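Local coordinates for ferric iron-binding protein HitA (Pseudomonas aeruginosa PAO1, PDB 6IWF) that probably serves as the periplasmic solute-binding protein of a ferric iron uptake system and is implicated in gallium internalization, at residues Ala83-His89 / Pro265-Gly269; Trp96-Thr100 / Val245-Leu249. All blocks are in the same frame, centred on the assembly; numbering follows the deposited sequence.

Contact 1. Residues Ala83-His89 / Pro265-Gly269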
ATOM      1  N   ALA A  83     -13.853   4.090  15.692  1.00 13.03           N
ATOM      2  CA  ALA A  83     -15.023   3.241  15.527  1.00 15.15           C
ATOM      3  C   ALA A  83     -15.416   3.060  14.064  1.00 17.38           C
ATOM      4  O   ALA A  83     -16.261   2.204  13.766  1.00 15.96           O
ATOM      5  CB  ALA A  83     -16.196   3.822  16.323  1.00 16.43           C
ATOM      6  N   LEU A  84     -14.829   3.827  13.145  1.00 13.30           N
ATOM      7  CA  LEU A  84     -15.207   3.727  11.744  1.00 14.14           C
ATOM      8  C   LEU A  84     -14.560   2.547  11.023  1.00 12.94           C
ATOM      9  O   LEU A  84     -14.971   2.249   9.895  1.00 12.58           O
ATOM     10  CB  LEU A  84     -14.866   5.031  11.020  1.00 13.33           C
ATOM     11  CG  LEU A  84     -15.626   6.289  11.489  1.00 14.78           C
ATOM     12  CD1 LEU A  84     -15.044   7.527  10.843  1.00 17.29           C
ATOM     13  CD2 LEU A  84     -17.123   6.185  11.193  1.00 16.32           C
ATOM     14  N   VAL A  85     -13.583   1.865  11.637  1.00 13.75           N
ATOM     15  CA  VAL A  85     -12.885   0.743  11.007  1.00 13.54           C
ATOM     16  C   VAL A  85     -12.733  -0.405  11.999  1.00 16.89           C
ATOM     17  O   VAL A  85     -12.847  -0.236  13.215  1.00 19.03           O
ATOM     18  CB  VAL A  85     -11.490   1.146  10.449  1.00 13.75           C
ATOM     19  CG1 VAL A  85     -11.579   2.405   9.591  1.00 11.99           C
ATOM     20  CG2 VAL A  85     -10.473   1.324  11.582  1.00 15.87           C
ATOM     21  N   GLU A  86     -12.456  -1.589  11.460  1.00 14.47           N
ATOM     22  CA  GLU A  86     -12.190  -2.735  12.310  1.00 14.68           C
ATOM     23  C   GLU A  86     -10.882  -2.541  13.082  1.00 16.54           C
ATOM     24  O   GLU A  86      -9.930  -1.936  12.573  1.00 16.04           O
ATOM     25  CB  GLU A  86     -12.128  -4.012  11.468  1.00 18.96           C
ATOM     26  CG  GLU A  86     -13.358  -4.241  10.593  1.00 19.99           C
ATOM     27  CD  GLU A  86     -14.555  -4.768  11.374  1.00 23.59           C
ATOM     28  OE1 GLU A  86     -14.399  -5.092  12.572  1.00 27.88           O
ATOM     29  OE2 GLU A  86     -15.654  -4.856  10.790  1.00 27.12           O
ATOM     30  N   PRO A  87     -10.808  -3.055  14.314  1.00 17.14           N
ATOM     31  CA  PRO A  87      -9.615  -2.812  15.149  1.00 16.53           C
ATOM     32  C   PRO A  87      -8.314  -3.288  14.530  1.00 15.96           C
ATOM     33  O   PRO A  87      -7.263  -2.687  14.787  1.00 18.78           O
ATOM     34  CB  PRO A  87      -9.930  -3.579  16.441  1.00 22.35           C
ATOM     35  CG  PRO A  87     -11.405  -3.755  16.442  1.00 20.41           C
ATOM     36  CD  PRO A  87     -11.834  -3.839  15.014  1.00 22.55           C
ATOM     37  N   GLU A  88      -8.342  -4.359  13.733  1.00 18.75           N
ATOM     38  CA  GLU A  88      -7.131  -4.842  13.084  1.00 22.00           C
ATOM     39  C   GLU A  88      -6.618  -3.883  12.016  1.00 18.87           C
ATOM     40  O   GLU A  88      -5.483  -4.047  11.554  1.00 17.41           O
ATOM     41  CB  GLU A  88      -7.379  -6.217  12.454  1.00 23.14           C
ATOM     42  CG  GLU A  88      -8.492  -6.229  11.405  1.00 23.51           C
ATOM     43  CD  GLU A  88      -9.846  -6.632  11.975  1.00 29.62           C
ATOM     44  OE1 GLU A  88     -10.097  -6.385  13.179  1.00 26.17           O
ATOM     45  OE2 GLU A  88     -10.665  -7.199  11.216  1.00 35.12           O
ATOM     46  N   HIS A  89      -7.424  -2.901  11.616  1.00 15.01           N
ATOM     47  CA  HIS A  89      -7.070  -1.929  10.588  1.00 13.82           C
ATOM     48  C   HIS A  89      -6.697  -0.573  11.174  1.00 14.80           C
ATOM     49  O   HIS A  89      -6.773   0.445  10.476  1.00 15.04           O
ATOM     50  CB  HIS A  89      -8.222  -1.767   9.598  1.00 17.19           C
ATOM     51  CG  HIS A  89      -8.530  -3.011   8.830  1.00 15.71           C
ATOM     52  ND1 HIS A  89      -9.800  -3.325   8.398  1.00 17.87           N
ATOM     53  CD2 HIS A  89      -7.731  -4.027   8.424  1.00 14.08           C
ATOM     54  CE1 HIS A  89      -9.770  -4.477   7.750  1.00 19.59           C
ATOM     55  NE2 HIS A  89      -8.527  -4.925   7.753  1.00 15.97           N
ATOM     56  N   PRO A 265     -12.224  -0.007   0.549  1.00  6.97           N
ATOM     57  CA  PRO A 265     -12.418   0.966   1.630  1.00  7.44           C
ATOM     58  C   PRO A 265     -12.293   0.326   3.006  1.00  9.43           C
ATOM     59  O   PRO A 265     -12.664  -0.834   3.219  1.00  9.56           O
ATOM     60  CB  PRO A 265     -13.844   1.484   1.390  1.00  8.50           C
ATOM     61  CG  PRO A 265     -14.520   0.378   0.645  1.00 12.97           C
ATOM     62  CD  PRO A 265     -13.454  -0.261  -0.217  1.00  6.99           C
ATOM     63  N   MET A 266     -11.771   1.105   3.961  1.00  7.00           N
ATOM     64  CA  MET A 266     -11.640   0.611   5.323  1.00  7.57           C
ATOM     65  C   MET A 266     -12.799   1.024   6.221  1.00  6.75           C
ATOM     66  O   MET A 266     -12.954   0.440   7.294  1.00 10.01           O
ATOM     67  CB  MET A 266     -10.316   1.069   5.947  1.00  9.06           C
ATOM     68  CG  MET A 266      -9.073   0.435   5.281  1.00  7.78           C
ATOM     69  SD  MET A 266      -8.770  -1.279   5.757  1.00 13.83           S
ATOM     70  CE  MET A 266      -9.833  -2.228   4.666  1.00 12.70           C
ATOM     71  N   ARG A 267     -13.617   1.977   5.782  1.00 10.44           N
ATOM     72  CA  ARG A 267     -14.835   2.343   6.496  1.00  8.99           C
ATOM     73  C   ARG A 267     -15.768   1.145   6.548  1.00 15.23           C
ATOM     74  O   ARG A 267     -16.115   0.575   5.506  1.00 13.62           O
ATOM     75  CB  ARG A 267     -15.512   3.518   5.793  1.00  9.26           C
ATOM     76  CG  ARG A 267     -16.826   3.949   6.429  1.00 16.67           C
ATOM     77  CD  ARG A 267     -17.518   4.997   5.576  1.00 19.11           C
ATOM     78  NE  ARG A 267     -18.869   5.277   6.066  1.00 23.19           N
ATOM     79  CZ  ARG A 267     -19.146   6.015   7.139  1.00 28.16           C
ATOM     80  NH1 ARG A 267     -18.170   6.564   7.849  1.00 17.86           N
ATOM     81  NH2 ARG A 267     -20.410   6.211   7.506  1.00 27.26           N
ATOM     82  N   LYS A 268     -16.139   0.746   7.766  1.00 13.49           N
ATOM     83  CA  LYS A 268     -17.014  -0.404   7.949  1.00 18.53           C
ATOM     84  C   LYS A 268     -18.322  -0.201   7.202  1.00 19.77           C
ATOM     85  O   LYS A 268     -18.883   0.898   7.192  1.00 20.15           O
ATOM     86  CB  LYS A 268     -17.291  -0.621   9.433  1.00 18.97           C
ATOM     87  CG  LYS A 268     -16.132  -1.235  10.184  1.00 17.96           C
ATOM     88  CD  LYS A 268     -16.576  -1.792  11.520  1.00 26.40           C
ATOM     89  CE  LYS A 268     -16.374  -0.787  12.628  1.00 23.60           C
ATOM     90  NZ  LYS A 268     -15.898  -1.445  13.879  1.00 31.04           N
ATOM     91  N   GLY A 269     -18.797  -1.269   6.559  1.00 22.54           N
ATOM     92  CA  GLY A 269     -20.060  -1.251   5.849  1.00 24.04           C
ATOM     93  C   GLY A 269     -20.001  -0.674   4.456  1.00 28.39           C
ATOM     94  O   GLY A 269     -21.037  -0.607   3.783  1.00 27.04           O
TER
HETATM   95  O   HOH W   1     -12.283  -1.810   8.305  1.00 15.58           O
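Two loops of the periplasmic binding protein fold meet where L84 and V85, between helix 79-82 and strand 97-108, lie against M266-K268, which follow the short strand 264-265. The main tie is between backbones: K268 N donates to L84 O at 2.9 Å in a nearly straight bond (N-H...O angle 171°), and the same oxygen receives a CA-H...O contact from R267. The K268 side chain then runs back over the 83-89 loop, bent at chi3 and chi4, which takes CE to within 3.2 Å of A83 O and leaves NZ a weak hydrogen bond to V85 O. E86 crosses this chain at about a right angle, its OE2 resting 3.3 Å from K268 CD; E86 OE1 and K268 NZ stay 4.2 Å apart, too far for a salt bridge, though attraction probably contributes. R267, extended from CG to NE, passes L84 obliquely, its NH1 3.5 Å from L84 CD2 while donating to L249 O. V85 CG1 packs on the carbonyl of M266, 3.3 Å from its oxygen.

H89 and M266 close the other end of the interface. Bends at chi2 (-77°) and chi3 (84°) fold the thioether over one imidazole face in a Met-aromatic contact, with SD 3.6 Å from the H89 ring centroid and CE making a CH-pi contact on that face; E88 CG lies over the opposite one. In the plane of the imidazole, a water bonded to H89 ND1 accepts from E86 N and donates to M266 O at 2.6 Å.

Contact 2. Residues Trp96-Thr100 / Val245-Leu249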
ATOM      1  N   TRP A  96      -2.925   5.675  14.644  1.00  7.74           N
ATOM      2  CA  TRP A  96      -3.037   5.793  13.199  1.00  6.77           C
ATOM      3  C   TRP A  96      -4.181   4.890  12.784  1.00  4.25           C
ATOM      4  O   TRP A  96      -4.613   4.029  13.551  1.00  7.00           O
ATOM      5  CB  TRP A  96      -1.723   5.448  12.478  1.00  7.05           C
ATOM      6  CG  TRP A  96      -1.232   4.055  12.662  1.00  6.54           C
ATOM      7  CD1 TRP A  96      -0.317   3.624  13.576  1.00  7.14           C
ATOM      8  CD2 TRP A  96      -1.610   2.901  11.894  1.00  8.89           C
ATOM      9  NE1 TRP A  96      -0.108   2.270  13.435  1.00  8.29           N
ATOM     10  CE2 TRP A  96      -0.888   1.803  12.410  1.00 10.52           C
ATOM     11  CE3 TRP A  96      -2.500   2.690  10.835  1.00  8.85           C
ATOM     12  CZ2 TRP A  96      -1.029   0.500  11.902  1.00  9.75           C
ATOM     13  CZ3 TRP A  96      -2.637   1.394  10.325  1.00 12.11           C
ATOM     14  CH2 TRP A  96      -1.901   0.323  10.859  1.00 11.24           C
ATOM     15  N   ILE A  97      -4.689   5.100  11.578  1.00  4.94           N
ATOM     16  CA  ILE A  97      -5.893   4.394  11.157  1.00  5.53           C
ATOM     17  C   ILE A  97      -5.797   4.057   9.678  1.00  5.76           C
ATOM     18  O   ILE A  97      -5.321   4.861   8.872  1.00  5.38           O
ATOM     19  CB  ILE A  97      -7.168   5.212  11.462  1.00  7.89           C
ATOM     20  CG1 ILE A  97      -8.401   4.324  11.343  1.00  9.09           C
ATOM     21  CG2 ILE A  97      -7.254   6.472  10.597  1.00  5.81           C
ATOM     22  CD1 ILE A  97      -9.607   4.885  12.117  1.00  9.71           C
ATOM     23  N   GLY A  98      -6.241   2.853   9.333  1.00  5.53           N
ATOM     24  CA  GLY A  98      -6.242   2.445   7.938  1.00  6.58           C
ATOM     25  C   GLY A  98      -7.315   3.184   7.160  1.00  8.08           C
ATOM     26  O   GLY A  98      -8.391   3.486   7.680  1.00  9.67           O
ATOM     27  N   ILE A  99      -6.999   3.502   5.906  1.00  5.95           N
ATOM     28  CA  ILE A  99      -7.883   4.256   5.023  1.00  5.78           C
ATOM     29  C   ILE A  99      -8.381   3.394   3.875  1.00  7.79           C
ATOM     30  O   ILE A  99      -9.579   3.360   3.592  1.00  8.15           O
ATOM     31  CB  ILE A  99      -7.190   5.529   4.492  1.00  7.21           C
ATOM     32  CG1 ILE A  99      -6.673   6.399   5.645  1.00  6.65           C
ATOM     33  CG2 ILE A  99      -8.136   6.311   3.606  1.00 10.05           C
ATOM     34  CD1 ILE A  99      -7.746   6.795   6.650  1.00  8.01           C
ATOM     35  N   THR A 100      -7.465   2.717   3.176  1.00  7.54           N
ATOM     36  CA  THR A 100      -7.825   1.746   2.150  1.00  4.78           C
ATOM     37  C   THR A 100      -6.937   0.525   2.307  1.00  7.34           C
ATOM     38  O   THR A 100      -5.897   0.572   2.960  1.00  5.76           O
ATOM     39  CB  THR A 100      -7.655   2.275   0.720  1.00  9.29           C
ATOM     40  OG1 THR A 100      -6.266   2.517   0.461  1.00  9.56           O
ATOM     41  CG2 THR A 100      -8.478   3.562   0.482  1.00 12.49           C
ATOM     42  N   VAL A 245      -8.831  13.583   9.411  1.00  8.86           N
ATOM     43  CA  VAL A 245      -8.687  12.127   9.351  1.00  6.85           C
ATOM     44  C   VAL A 245     -10.054  11.459   9.448  1.00  8.66           C
ATOM     45  O   VAL A 245     -10.341  10.494   8.731  1.00  8.54           O
ATOM     46  CB  VAL A 245      -7.723  11.613  10.437  1.00  6.52           C
ATOM     47  CG1 VAL A 245      -7.728  10.097  10.454  1.00  7.53           C
ATOM     48  CG2 VAL A 245      -6.315  12.096  10.143  1.00  5.48           C
ATOM     49  N   ALA A 246     -10.941  12.001  10.287  1.00  9.97           N
ATOM     50  CA  ALA A 246     -12.306  11.491  10.339  1.00  9.80           C
ATOM     51  C   ALA A 246     -12.998  11.621   8.985  1.00  9.81           C
ATOM     52  O   ALA A 246     -13.735  10.717   8.565  1.00 12.64           O
ATOM     53  CB  ALA A 246     -13.088  12.221  11.432  1.00 12.47           C
ATOM     54  N   PHE A 247     -12.762  12.725   8.276  1.00  9.44           N
ATOM     55  CA  PHE A 247     -13.402  12.912   6.980  1.00 11.29           C
ATOM     56  C   PHE A 247     -12.859  11.929   5.946  1.00 12.76           C
ATOM     57  O   PHE A 247     -13.590  11.520   5.035  1.00 11.74           O
ATOM     58  CB  PHE A 247     -13.237  14.364   6.524  1.00 15.48           C
ATOM     59  CG  PHE A 247     -13.808  14.646   5.174  1.00 15.82           C
ATOM     60  CD1 PHE A 247     -15.169  14.860   5.017  1.00 17.82           C
ATOM     61  CD2 PHE A 247     -12.988  14.698   4.059  1.00 11.73           C
ATOM     62  CE1 PHE A 247     -15.699  15.110   3.769  1.00 19.01           C
ATOM     63  CE2 PHE A 247     -13.513  14.954   2.808  1.00 19.26           C
ATOM     64  CZ  PHE A 247     -14.878  15.168   2.670  1.00 21.04           C
ATOM     65  N   MET A 248     -11.605  11.498   6.094  1.00 11.34           N
ATOM     66  CA  MET A 248     -11.069  10.504   5.168  1.00  7.54           C
ATOM     67  C   MET A 248     -11.848   9.201   5.236  1.00 10.42           C
ATOM     68  O   MET A 248     -11.861   8.441   4.262  1.00 12.18           O
ATOM     69  CB  MET A 248      -9.590  10.247   5.467  1.00  7.23           C
ATOM     70  CG  MET A 248      -8.720  11.486   5.362  1.00 10.25           C
ATOM     71  SD  MET A 248      -7.007  11.044   5.748  1.00  9.00           S
ATOM     72  CE  MET A 248      -6.559  10.239   4.204  1.00 11.02           C
ATOM     73  N   LEU A 249     -12.477   8.918   6.377  1.00 10.66           N
ATOM     74  CA  LEU A 249     -13.242   7.699   6.598  1.00  8.78           C
ATOM     75  C   LEU A 249     -14.745   7.948   6.579  1.00 13.70           C
ATOM     76  O   LEU A 249     -15.517   7.038   6.899  1.00 14.51           O
ATOM     77  CB  LEU A 249     -12.845   7.055   7.920  1.00 11.94           C
ATOM     78  CG  LEU A 249     -11.484   6.380   7.804  1.00 12.79           C
ATOM     79  CD1 LEU A 249     -10.878   6.238   9.182  1.00 11.84           C
ATOM     80  CD2 LEU A 249     -11.635   5.025   7.113  1.00  9.48           C
TER
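The start of strand 97-108 runs past the C-terminal end of helix 238-248 with no hydrogen bond between the two segments, the backbones coming closest at I99 and L249, whose CA atoms are 6.6 Å apart. Side chains fill the interval. I97 and L249 reach toward each other tip to tip, and their CD1 methyls meet at 3.5 Å, tighter than usual for two carbons. The anti placement of I97 CG1 relative to the backbone N (chi1 -166°) carries that branch to L249, while its CG2 lies 3.7 Å from V245 CG1, the two side chains passing in opposite directions. I97 thus spans from V245 on the helix to L249 just after it.

In this alpha/beta binding-protein fold the helix covers one side of the mixed sheet, and strand 224-231, the antiparallel neighbour of 97-108, also receives V245 and M248. I99 extends the same apolar surface: its CD1 lies 3.9 Å from L249 CG and 4.1 Å from M248 CB. The M248 chain stands at about a right angle to I99 and bends at chi3 (76°), so that CE comes beside I99 CG1. I99 is also about 10 Å, side chain to side chain, from E60, an iron-binding residue of this protein, although no iron is bound here. The other L249 methyl, CD2, lies 3.6 Å from G98 O, a buried carbonyl oxygen with no hydrogen-bond partner in the model.

Overall arrangement
From the N terminus, the chain first reaches the loop 83-89, one half of contact 1, and a few residues later enters strand 97-108 with the first half of contact 2. It returns at the end of helix 238-248, where 245-249 closes the shorter loop, and only then does 265-269 close the longer one; contact 2 is therefore nested within contact 1. Their centres are 9 Å apart, and they join directly: H89 O probably accepts from G98 N, and M266 CG packs against T100 N. Together they tie the start of strand 97-108 to a helix end, to the loop that leads into it and to the loop that follows its antiparallel partner 264-265.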